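Local coordinates for protein aminotransferase (Psychrobacter arcticus 273-4, PDB 3IF2) that binds pyridoxal 5'-phosphate and is probably an aminotransferase that passes amino groups between amino acids and keto acids, possibly valine and pyruvate, at residues L151-I156 / F187-D192; G208-S213 / I240-D245; P215-G220 / A365-L370. One frame throughout, in Å; residues are numbered along the deposited sequence. Where two conformers were deposited one is given.

Contact 1 (L151-I156 / F187-D192); sequences LTPEYI and FKYRVD. With PLP (pyridoxal-5'-phosphate), chain C.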
loop_
_atom_site.group_PDB
_atom_site.type_symbol
_atom_site.label_atom_id
_atom_site.label_comp_id
_atom_site.label_asym_id
_atom_site.label_seq_id
_atom_site.Cartn_x
_atom_site.Cartn_y
_atom_site.Cartn_z
ATOM N N LEU A 151 -22.819 1.178 -15.864
ATOM C CA LEU A 151 -22.864 2.372 -16.690
ATOM C C LEU A 151 -21.464 2.981 -16.802
ATOM O O LEU A 151 -20.760 3.094 -15.810
ATOM C CB LEU A 151 -23.877 3.381 -16.109
ATOM C CG LEU A 151 -24.034 4.772 -16.744
ATOM C CD1 LEU A 151 -25.409 5.339 -16.482
ATOM C CD2 LEU A 151 -22.985 5.731 -16.241
ATOM N N THR A 152 -21.068 3.314 -18.028
ATOM C CA THR A 152 -19.823 4.015 -18.323
ATOM C C THR A 152 -20.270 5.361 -18.937
ATOM O O THR A 152 -21.400 5.458 -19.415
ATOM C CB THR A 152 -18.915 3.203 -19.260
ATOM O OG1 THR A 152 -19.647 2.832 -20.432
ATOM C CG2 THR A 152 -18.439 1.944 -18.572
ATOM N N PRO A 153 -19.416 6.401 -18.928
ATOM C CA PRO A 153 -18.057 6.471 -18.414
ATOM C C PRO A 153 -17.915 6.182 -16.914
ATOM O O PRO A 153 -18.852 6.395 -16.128
ATOM C CB PRO A 153 -17.606 7.895 -18.725
ATOM C CG PRO A 153 -18.665 8.508 -19.532
ATOM C CD PRO A 153 -19.830 7.635 -19.610
ATOM N N GLU A 154 -16.769 5.621 -16.560
ATOM C CA GLU A 154 -16.425 5.298 -15.182
ATOM C C GLU A 154 -14.979 5.639 -14.901
ATOM O O GLU A 154 -14.249 6.017 -15.807
ATOM C CB GLU A 154 -16.743 3.823 -14.864
ATOM C CG GLU A 154 -18.065 3.626 -14.113
ATOM C CD GLU A 154 -18.026 4.102 -12.654
ATOM O OE1 GLU A 154 -16.992 4.669 -12.223
ATOM O OE2 GLU A 154 -19.058 3.920 -11.953
ATOM N N TYR A 155 -14.591 5.486 -13.642
ATOM C CA TYR A 155 -13.272 5.866 -13.160
ATOM C C TYR A 155 -12.102 5.255 -13.924
ATOM O O TYR A 155 -11.992 4.030 -14.022
ATOM C CB TYR A 155 -13.170 5.545 -11.667
ATOM C CG TYR A 155 -11.857 5.896 -11.001
ATOM C CD1 TYR A 155 -11.248 7.145 -11.191
ATOM C CD2 TYR A 155 -11.251 4.989 -10.116
ATOM C CE1 TYR A 155 -10.025 7.444 -10.553
ATOM C CE2 TYR A 155 -10.067 5.278 -9.461
ATOM C CZ TYR A 155 -9.457 6.498 -9.669
ATOM O OH TYR A 155 -8.283 6.718 -9.016
ATOM N N ILE A 156 -11.252 6.130 -14.465
ATOM C CA ILE A 156 -10.040 5.747 -15.210
ATOM C C ILE A 156 -9.133 4.775 -14.422
ATOM O O ILE A 156 -8.519 3.883 -15.015
ATOM C CB ILE A 156 -9.247 7.027 -15.695
ATOM C CG1 ILE A 156 -8.113 6.692 -16.675
ATOM C CG2 ILE A 156 -8.717 7.813 -14.530
ATOM C CD1 ILE A 156 -7.467 7.929 -17.311
ATOM N N PHE A 187 -27.106 17.304 -19.742
ATOM C CA PHE A 187 -27.532 15.914 -19.922
ATOM C C PHE A 187 -27.162 15.033 -18.729
ATOM O O PHE A 187 -26.354 15.423 -17.885
ATOM C CB PHE A 187 -26.965 15.342 -21.226
ATOM C CG PHE A 187 -25.453 15.195 -21.253
ATOM C CD1 PHE A 187 -24.631 16.301 -21.436
ATOM C CD2 PHE A 187 -24.862 13.938 -21.177
ATOM C CE1 PHE A 187 -23.238 16.171 -21.490
ATOM C CE2 PHE A 187 -23.463 13.790 -21.240
ATOM C CZ PHE A 187 -22.654 14.910 -21.383
ATOM N N LYS A 188 -27.798 13.867 -18.663
ATOM C CA LYS A 188 -27.575 12.895 -17.608
ATOM C C LYS A 188 -27.525 11.505 -18.208
ATOM O O LYS A 188 -28.459 11.096 -18.913
ATOM C CB LYS A 188 -28.720 12.941 -16.575
ATOM C CG LYS A 188 -28.406 12.233 -15.199
ATOM C CD LYS A 188 -29.676 11.823 -14.425
ATOM C CE LYS A 188 -29.441 11.380 -12.974
ATOM N NZ LYS A 188 -28.280 10.455 -12.708
ATOM N N TYR A 189 -26.440 10.785 -17.926
ATOM C CA TYR A 189 -26.296 9.387 -18.313
ATOM C C TYR A 189 -27.241 8.574 -17.419
ATOM O O TYR A 189 -27.394 8.914 -16.231
ATOM C CB TYR A 189 -24.857 8.878 -18.110
ATOM C CG TYR A 189 -23.810 9.484 -19.018
ATOM C CD1 TYR A 189 -23.898 9.346 -20.403
ATOM C CD2 TYR A 189 -22.669 10.116 -18.496
ATOM C CE1 TYR A 189 -22.912 9.874 -21.256
ATOM C CE2 TYR A 189 -21.677 10.654 -19.346
ATOM C CZ TYR A 189 -21.811 10.511 -20.720
ATOM O OH TYR A 189 -20.853 11.035 -21.539
ATOM N N ARG A 190 -27.865 7.538 -18.001
ATOM C CA ARG A 190 -28.771 6.636 -17.264
ATOM C C ARG A 190 -28.531 5.161 -17.623
ATOM O O ARG A 190 -28.148 4.832 -18.742
ATOM C CB ARG A 190 -30.254 7.061 -17.395
ATOM C CG ARG A 190 -30.599 8.277 -16.483
ATOM C CD ARG A 190 -32.091 8.407 -16.108
ATOM N NE ARG A 190 -32.935 8.986 -17.156
ATOM C CZ ARG A 190 -33.262 10.276 -17.232
ATOM N NH1 ARG A 190 -32.818 11.145 -16.329
ATOM N NH2 ARG A 190 -34.035 10.693 -18.221
ATOM N N VAL A 191 -28.749 4.285 -16.639
ATOM C CA VAL A 191 -28.488 2.856 -16.792
ATOM C C VAL A 191 -29.450 2.199 -17.793
ATOM O O VAL A 191 -30.672 2.337 -17.676
ATOM C CB VAL A 191 -28.522 2.082 -15.433
ATOM C CG1 VAL A 191 -28.246 0.595 -15.652
ATOM C CG2 VAL A 191 -27.499 2.656 -14.461
ATOM N N ASP A 192 -28.863 1.501 -18.771
ATOM C CA ASP A 192 -29.594 0.754 -19.789
ATOM C C ASP A 192 -29.794 -0.646 -19.207
ATOM O O ASP A 192 -28.950 -1.528 -19.387
ATOM C CB ASP A 192 -28.805 0.745 -21.108
ATOM C CG ASP A 192 -29.510 -0.006 -22.244
ATOM O OD1 ASP A 192 -30.681 -0.443 -22.106
ATOM O OD2 ASP A 192 -28.863 -0.134 -23.303
HETATM N N1 PLP C . -12.780 6.579 -6.478
HETATM C C2 PLP C . -12.952 7.631 -7.352
HETATM C C2A PLP C . -14.290 7.780 -8.004
HETATM C C3 PLP C . -11.887 8.530 -7.589
HETATM O O3 PLP C . -12.016 9.590 -8.447
HETATM C C4 PLP C . -10.641 8.329 -6.950
HETATM C C4A PLP C . -9.460 9.153 -7.450
HETATM O O4A PLP C . -8.702 9.741 -6.669
HETATM C C5 PLP C . -10.490 7.223 -6.049
HETATM C C6 PLP C . -11.589 6.368 -5.838
HETATM C C5A PLP C . -9.168 6.886 -5.332
HETATM O O4P PLP C . -8.997 7.558 -4.101
HETATM P P PLP C . -7.855 7.108 -3.068
HETATM O O1P PLP C . -6.964 5.932 -3.390
HETATM O O2P PLP C . -8.669 6.782 -1.861
HETATM O O3P PLP C . -7.006 8.304 -2.894
#
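Pro153 lays the CD corner of its ring over the face of Tyr189, a CH-pi contact with CD 3.8 Å from the ring centroid and 22° off the ring normal. CD is displaced toward the rim and comes nearest to CE2, 3.5 Å away. Next to it Leu151, with CG trans to the backbone N (chi1 175°), extends toward the 187-192 segment and pushes CD1 against the backbone there, 3.3 Å from Arg190 C. The same methyl also meets the CB of Tyr189 and, at 4.0 Å, CG2 of Val191. No hydrogen bond joins the two segments; methyl and ring packing, partly against backbone, makes the contact.

One layer out, the aromatic ring is sandwiched: Phe187 CE2 sits over the face opposite Pro153, while the Tyr189 hydroxyl is hydrogen-bonded to His410 and Trp369, which should limit how far the ring can swing. The peptide bond before Pro153 is cis, and the chain runs on to Tyr155, whose ring covers the cofactor with PLP C3 3.6 Å above its plane. Glu154 OE1 accepts the Tyr155 N-H at 2.9 Å through its anti lone pair.

The contact thus connects the loop after strand 142-149, which carries the PLP-covering tyrosine, to strand 183-190 in the six-stranded mixed sheet, between strands 174-180 and 357-360, with Trp369 of strand 367-372 touching Pro153.

Contact 2 (G208-S213 / I240-D245); sequences GAICCS and IPLIID. With PLP (pyridoxal-5'-phosphate), chain C.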
loop_
_atom_site.group_PDB
_atom_site.type_symbol
_atom_site.label_atom_id
_atom_site.label_comp_id
_atom_site.label_asym_id
_atom_site.label_seq_id
_atom_site.Cartn_x
_atom_site.Cartn_y
_atom_site.Cartn_z
ATOM N N GLY A 208 -18.407 -11.792 -11.729
ATOM C CA GLY A 208 -18.062 -11.994 -10.307
ATOM C C GLY A 208 -18.581 -10.957 -9.310
ATOM O O GLY A 208 -18.805 -11.283 -8.150
ATOM N N ALA A 209 -18.754 -9.716 -9.761
ATOM C CA ALA A 209 -19.274 -8.618 -8.936
ATOM C C ALA A 209 -19.775 -7.489 -9.821
ATOM O O ALA A 209 -19.462 -7.466 -11.008
ATOM C CB ALA A 209 -18.190 -8.100 -8.017
ATOM N N ILE A 210 -20.573 -6.585 -9.240
ATOM C CA ILE A 210 -21.030 -5.366 -9.922
ATOM C C ILE A 210 -20.345 -4.214 -9.202
ATOM O O ILE A 210 -20.239 -4.245 -7.975
ATOM C CB ILE A 210 -22.556 -5.161 -9.886
ATOM C CG1 ILE A 210 -23.271 -6.344 -10.544
ATOM C CG2 ILE A 210 -22.937 -3.888 -10.633
ATOM C CD1 ILE A 210 -24.805 -6.213 -10.576
ATOM N N CYS A 211 -19.881 -3.212 -9.950
ATOM C CA CYS A 211 -19.223 -2.045 -9.360
ATOM C C CYS A 211 -19.510 -0.702 -10.039
ATOM O O CYS A 211 -19.632 -0.636 -11.261
ATOM C CB CYS A 211 -17.713 -2.257 -9.333
ATOM S SG CYS A 211 -16.845 -0.942 -8.424
ATOM N N CYS A 212 -19.600 0.356 -9.225
ATOM C CA CYS A 212 -19.739 1.725 -9.721
ATOM C C CYS A 212 -19.393 2.789 -8.681
ATOM O O CYS A 212 -19.432 2.516 -7.490
ATOM C CB CYS A 212 -21.154 1.985 -10.200
ATOM S SG CYS A 212 -22.306 1.879 -8.870
ATOM N N SER A 213 -19.078 3.993 -9.166
ATOM C CA SER A 213 -18.761 5.151 -8.350
ATOM C C SER A 213 -19.994 6.040 -8.251
ATOM O O SER A 213 -20.699 6.221 -9.249
ATOM C CB SER A 213 -17.556 5.912 -8.906
ATOM O OG SER A 213 -17.668 6.179 -10.285
ATOM N N ILE A 240 -23.854 -12.364 -6.407
ATOM C CA ILE A 240 -22.655 -11.539 -6.555
ATOM C C ILE A 240 -22.846 -10.231 -5.779
ATOM O O ILE A 240 -23.976 -9.733 -5.685
ATOM C CB ILE A 240 -22.294 -11.285 -8.054
ATOM C CG1 ILE A 240 -23.454 -10.627 -8.831
ATOM C CG2 ILE A 240 -21.873 -12.599 -8.734
ATOM C CD1 ILE A 240 -23.041 -10.061 -10.177
ATOM N N PRO A 241 -21.760 -9.681 -5.204
ATOM C CA PRO A 241 -21.922 -8.443 -4.473
ATOM C C PRO A 241 -21.973 -7.205 -5.360
ATOM O O PRO A 241 -21.554 -7.245 -6.524
ATOM C CB PRO A 241 -20.678 -8.413 -3.591
ATOM C CG PRO A 241 -19.675 -9.071 -4.384
ATOM C CD PRO A 241 -20.391 -10.200 -5.044
ATOM N N LEU A 242 -22.481 -6.127 -4.764
ATOM C CA LEU A 242 -22.547 -4.797 -5.358
ATOM C C LEU A 242 -21.512 -3.935 -4.618
ATOM O O LEU A 242 -21.683 -3.619 -3.434
ATOM C CB LEU A 242 -23.949 -4.230 -5.201
ATOM C CG LEU A 242 -24.243 -2.810 -5.644
ATOM C CD1 LEU A 242 -23.810 -2.589 -7.088
ATOM C CD2 LEU A 242 -25.749 -2.548 -5.444
ATOM N N ILE A 243 -20.425 -3.601 -5.312
ATOM C CA ILE A 243 -19.348 -2.789 -4.784
ATOM C C ILE A 243 -19.730 -1.360 -5.124
ATOM O O ILE A 243 -20.084 -1.093 -6.268
ATOM C CB ILE A 243 -17.983 -3.132 -5.435
ATOM C CG1 ILE A 243 -17.686 -4.649 -5.350
ATOM C CG2 ILE A 243 -16.870 -2.349 -4.761
ATOM C CD1 ILE A 243 -16.431 -5.059 -6.028
ATOM N N ILE A 244 -19.659 -0.447 -4.149
ATOM C CA ILE A 244 -20.008 0.982 -4.360
ATOM C C ILE A 244 -18.873 1.879 -3.850
ATOM O O ILE A 244 -18.560 1.873 -2.660
ATOM C CB ILE A 244 -21.314 1.391 -3.648
ATOM C CG1 ILE A 244 -22.449 0.421 -4.001
ATOM C CG2 ILE A 244 -21.669 2.878 -3.985
ATOM C CD1 ILE A 244 -23.756 0.785 -3.338
ATOM N N ASP A 245 -18.302 2.666 -4.768
ATOM C CA ASP A 245 -17.187 3.576 -4.503
ATOM C C ASP A 245 -17.737 4.949 -4.109
ATOM O O ASP A 245 -18.234 5.668 -4.986
ATOM C CB ASP A 245 -16.325 3.617 -5.780
ATOM C CG ASP A 245 -15.152 4.587 -5.730
ATOM O OD1 ASP A 245 -14.874 5.263 -4.709
ATOM O OD2 ASP A 245 -14.444 4.611 -6.766
HETATM N N1 PLP C . -12.780 6.579 -6.478
HETATM C C2 PLP C . -12.952 7.631 -7.352
HETATM C C2A PLP C . -14.290 7.780 -8.004
HETATM C C3 PLP C . -11.887 8.530 -7.589
HETATM O O3 PLP C . -12.016 9.590 -8.447
HETATM C C4 PLP C . -10.641 8.329 -6.950
HETATM C C4A PLP C . -9.460 9.153 -7.450
HETATM O O4A PLP C . -8.702 9.741 -6.669
HETATM C C5 PLP C . -10.490 7.223 -6.049
HETATM C C6 PLP C . -11.589 6.368 -5.838
HETATM C C5A PLP C . -9.168 6.886 -5.332
HETATM O O4P PLP C . -8.997 7.558 -4.101
HETATM P P PLP C . -7.855 7.108 -3.068
HETATM O O1P PLP C . -6.964 5.932 -3.390
HETATM O O2P PLP C . -8.669 6.782 -1.861
HETATM O O3P PLP C . -7.006 8.304 -2.894
#
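Asp245, whose CB rests against Ser213 CA and the carbonyl oxygen of Cys212, turns its flat carboxylate to the pyridine nitrogen of PLP, one oxygen on each side of the cofactor ring plane. OD2 accepts from PLP N1, 2.6 Å away, and OD1 receives a weak second bond from the same nitrogen. The trans chi1 of 176° carries the carboxylate forward off the strand end to N1; Ala247 N grips OD1 and the Tyr158 hydroxyl grips OD2, which limits its rotation. Beside it, Ser213 CB lies 3.9 Å from the PLP methyl C2A.

Behind this pair the strands run parallel, their short axes 4.6 Å apart and inclined by 22°. Ile210 bonds through both its N-H and its carbonyl: N to Pro241 O at 3.0 Å, O from Ile243 N at 2.7 Å. Farther along, Cys212 gives a weak bond to Ile243 O and accepts Asp245 N at 3.0 Å. Cys211 SG packs on Ile243 CB, on the face that helix 115-125 covers; on the other, Ile210 CG2 meets Leu242 CD1 at 3.9 Å beneath helix 225-237.

This is a beta-alpha-beta crossover, strand 207-213, helix 225-237 and strand 242-245, within the central sheet of a fold type I PLP enzyme. As in related aminotransferases, an aspartate at the C-terminal end of a strand faces the pyridine nitrogen, consistent with keeping N1 protonated.

Contact 3 (P215-G220 / A365-L370); sequences PTNPTG and AIFLWL. With PLP (pyridoxal-5'-phosphate), chain C.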
loop_
_atom_site.group_PDB
_atom_site.type_symbol
_atom_site.label_atom_id
_atom_site.label_comp_id
_atom_site.label_asym_id
_atom_site.label_seq_id
_atom_site.Cartn_x
_atom_site.Cartn_y
_atom_site.Cartn_z
ATOM N N PRO A 215 -20.901 9.748 -6.146
ATOM C CA PRO A 215 -20.878 10.259 -7.532
ATOM C C PRO A 215 -19.702 9.719 -8.345
ATOM O O PRO A 215 -18.695 9.261 -7.783
ATOM C CB PRO A 215 -20.806 11.779 -7.388
ATOM C CG PRO A 215 -20.557 12.066 -5.954
ATOM C CD PRO A 215 -20.760 10.828 -5.148
ATOM N N THR A 216 -19.840 9.808 -9.668
ATOM C CA THR A 216 -18.894 9.247 -10.595
ATOM C C THR A 216 -17.812 10.212 -11.062
ATOM O O THR A 216 -18.077 11.391 -11.305
ATOM C CB THR A 216 -19.636 8.704 -11.827
ATOM O OG1 THR A 216 -20.607 7.750 -11.394
ATOM C CG2 THR A 216 -18.682 8.039 -12.827
ATOM N N ASN A 217 -16.586 9.680 -11.112
ATOM C CA ASN A 217 -15.421 10.294 -11.740
ATOM C C ASN A 217 -15.517 9.554 -13.078
ATOM O O ASN A 217 -15.500 8.321 -13.076
ATOM C CB ASN A 217 -14.122 9.943 -10.967
ATOM C CG ASN A 217 -12.836 10.486 -11.628
ATOM O OD1 ASN A 217 -12.833 10.826 -12.792
ATOM N ND2 ASN A 217 -11.735 10.540 -10.873
ATOM N N PRO A 218 -15.526 10.271 -14.216
ATOM C CA PRO A 218 -15.335 11.685 -14.512
ATOM C C PRO A 218 -16.570 12.539 -14.764
ATOM O O PRO A 218 -16.411 13.716 -15.066
ATOM C CB PRO A 218 -14.648 11.573 -15.867
ATOM C CG PRO A 218 -15.495 10.533 -16.566
ATOM C CD PRO A 218 -15.940 9.575 -15.456
ATOM N N THR A 219 -17.762 11.966 -14.663
ATOM C CA THR A 219 -18.978 12.614 -15.141
ATOM C C THR A 219 -19.657 13.579 -14.210
ATOM O O THR A 219 -20.281 14.530 -14.671
ATOM C CB THR A 219 -20.026 11.558 -15.515
ATOM O OG1 THR A 219 -20.275 10.736 -14.369
ATOM C CG2 THR A 219 -19.525 10.700 -16.659
ATOM N N GLY A 220 -19.548 13.326 -12.913
ATOM C CA GLY A 220 -20.300 14.053 -11.912
ATOM C C GLY A 220 -21.709 13.463 -11.747
ATOM O O GLY A 220 -22.524 14.028 -10.999
ATOM N N ALA A 365 -19.024 15.091 -7.057
ATOM C CA ALA A 365 -17.595 14.972 -7.348
ATOM C C ALA A 365 -17.004 16.353 -7.707
ATOM O O ALA A 365 -17.682 17.365 -7.553
ATOM C CB ALA A 365 -17.324 13.902 -8.433
ATOM N N ILE A 366 -15.776 16.385 -8.211
ATOM C CA ILE A 366 -15.012 17.626 -8.372
ATOM C C ILE A 366 -14.615 17.939 -9.811
ATOM O O ILE A 366 -13.601 18.612 -10.055
ATOM C CB ILE A 366 -13.751 17.548 -7.427
ATOM C CG1 ILE A 366 -12.748 16.449 -7.854
ATOM C CG2 ILE A 366 -14.206 17.285 -5.965
ATOM C CD1 ILE A 366 -11.441 16.411 -7.028
ATOM N N PHE A 367 -15.428 17.474 -10.756
ATOM C CA PHE A 367 -15.166 17.615 -12.192
ATOM C C PHE A 367 -16.387 18.055 -12.965
ATOM O O PHE A 367 -17.509 17.786 -12.539
ATOM C CB PHE A 367 -14.782 16.261 -12.812
ATOM C CG PHE A 367 -13.739 15.509 -12.055
ATOM C CD1 PHE A 367 -12.390 15.859 -12.159
ATOM C CD2 PHE A 367 -14.095 14.437 -11.235
ATOM C CE1 PHE A 367 -11.405 15.158 -11.441
ATOM C CE2 PHE A 367 -13.111 13.723 -10.515
ATOM C CZ PHE A 367 -11.768 14.085 -10.625
ATOM N N LEU A 368 -16.150 18.732 -14.091
ATOM C CA LEU A 368 -17.193 18.973 -15.111
ATOM C C LEU A 368 -16.831 18.072 -16.341
ATOM O O LEU A 368 -15.648 17.960 -16.743
ATOM C CB LEU A 368 -17.357 20.458 -15.487
ATOM C CG LEU A 368 -18.101 21.344 -14.464
ATOM C CD1 LEU A 368 -18.035 22.787 -14.875
ATOM C CD2 LEU A 368 -19.542 20.937 -14.272
ATOM N N TRP A 369 -17.847 17.423 -16.895
ATOM C CA TRP A 369 -17.719 16.523 -18.047
ATOM C C TRP A 369 -18.386 17.228 -19.222
ATOM O O TRP A 369 -19.607 17.387 -19.224
ATOM C CB TRP A 369 -18.393 15.204 -17.702
ATOM C CG TRP A 369 -18.351 14.104 -18.720
ATOM C CD1 TRP A 369 -19.402 13.618 -19.443
ATOM C CD2 TRP A 369 -17.222 13.319 -19.086
ATOM N NE1 TRP A 369 -18.995 12.594 -20.236
ATOM C CE2 TRP A 369 -17.657 12.392 -20.050
ATOM C CE3 TRP A 369 -15.871 13.318 -18.705
ATOM C CZ2 TRP A 369 -16.800 11.456 -20.629
ATOM C CZ3 TRP A 369 -15.009 12.385 -19.295
ATOM C CH2 TRP A 369 -15.483 11.469 -20.244
ATOM N N LEU A 370 -17.558 17.661 -20.182
ATOM C CA LEU A 370 -17.974 18.456 -21.341
ATOM C C LEU A 370 -18.084 17.572 -22.572
ATOM O O LEU A 370 -17.154 16.812 -22.844
ATOM C CB LEU A 370 -16.955 19.581 -21.617
ATOM C CG LEU A 370 -16.933 20.837 -20.719
ATOM C CD1 LEU A 370 -17.069 20.527 -19.257
ATOM C CD2 LEU A 370 -15.666 21.650 -20.964
HETATM N N1 PLP C . -12.780 6.579 -6.478
HETATM C C2 PLP C . -12.952 7.631 -7.352
HETATM C C2A PLP C . -14.290 7.780 -8.004
HETATM C C3 PLP C . -11.887 8.530 -7.589
HETATM O O3 PLP C . -12.016 9.590 -8.447
HETATM C C4 PLP C . -10.641 8.329 -6.950
HETATM C C4A PLP C . -9.460 9.153 -7.450
HETATM O O4A PLP C . -8.702 9.741 -6.669
HETATM C C5 PLP C . -10.490 7.223 -6.049
HETATM C C6 PLP C . -11.589 6.368 -5.838
HETATM C C5A PLP C . -9.168 6.886 -5.332
HETATM O O4P PLP C . -8.997 7.558 -4.101
HETATM P P PLP C . -7.855 7.108 -3.068
HETATM O O1P PLP C . -6.964 5.932 -3.390
HETATM O O2P PLP C . -8.669 6.782 -1.861
HETATM O O3P PLP C . -7.006 8.304 -2.894
HETATM O O HOH W 1 -20.320 17.502 -15.165
#
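Asn217 lies against Phe367 with its amide tilted 35° from the ring plane, and every atom of its side chain has a neighbour. CB lies 3.3 Å from PLP O3 and beside the methyl C2A. CG, trans to the backbone N (chi1 176°), comes within 3.4 Å of Phe367 CE2. At the tip the branches part: ND2 gives a nearly straight hydrogen bond to PLP O3, 2.6 Å long with an angle of 170°, while OD1 accepts from Arg416 NH1. Both partners fit this amide orientation.

Farther along, Trp369 offers one indole face to the loop. Pro218 CG lies 3.7 Å from the centroid of the six-membered ring, and Thr219 CG2 stands almost straight above the five-membered ring at 4.0 Å; both are CH-pi contacts. The peptide bond before Pro218 is cis, like the one before Pro215, whose ring packs on Ala365. One water bridges the backbones, donating to Thr219 O and accepting from Trp369 N, 3.0 Å from each. An alanine in place of Trp369 would probably open a gap under Pro218 and Thr219 and deprive the Tyr189 hydroxyl of its indole N-H partner.

No direct hydrogen bond joins the segments; proline, threonine and an amide pack on aromatic rings, with one bridging water. The amide's bond to phenolic O3 would probably stabilise negative charge there, and Arg416 may polarise the amide, strengthening that donor.

How the contacts relate
All three contacts are buried, and each reaches PLP from a different direction: contact 1 brings an aromatic ring over its face, contact 2 a carboxylate to its nitrogen, contact 3 an amide to its O3. Contact 2 alone is regular strand pairing, deep in the large mixed sheet and built on backbone hydrogen bonds. Contacts 1 and 3 instead press loops that follow strands of that sheet onto the six-stranded sheet, through prolines on aromatic rings, and they adjoin where Tyr155 meets Asn217 and Tyr189 meets Thr219. Glu154 OE1 and Ser213 OG, 2.5 Å apart, probably hydrogen-bond contact 1 to contact 2; segment 215-220 closely follows segment 208-213 in sequence, bringing contacts 2 and 3 to one pocket.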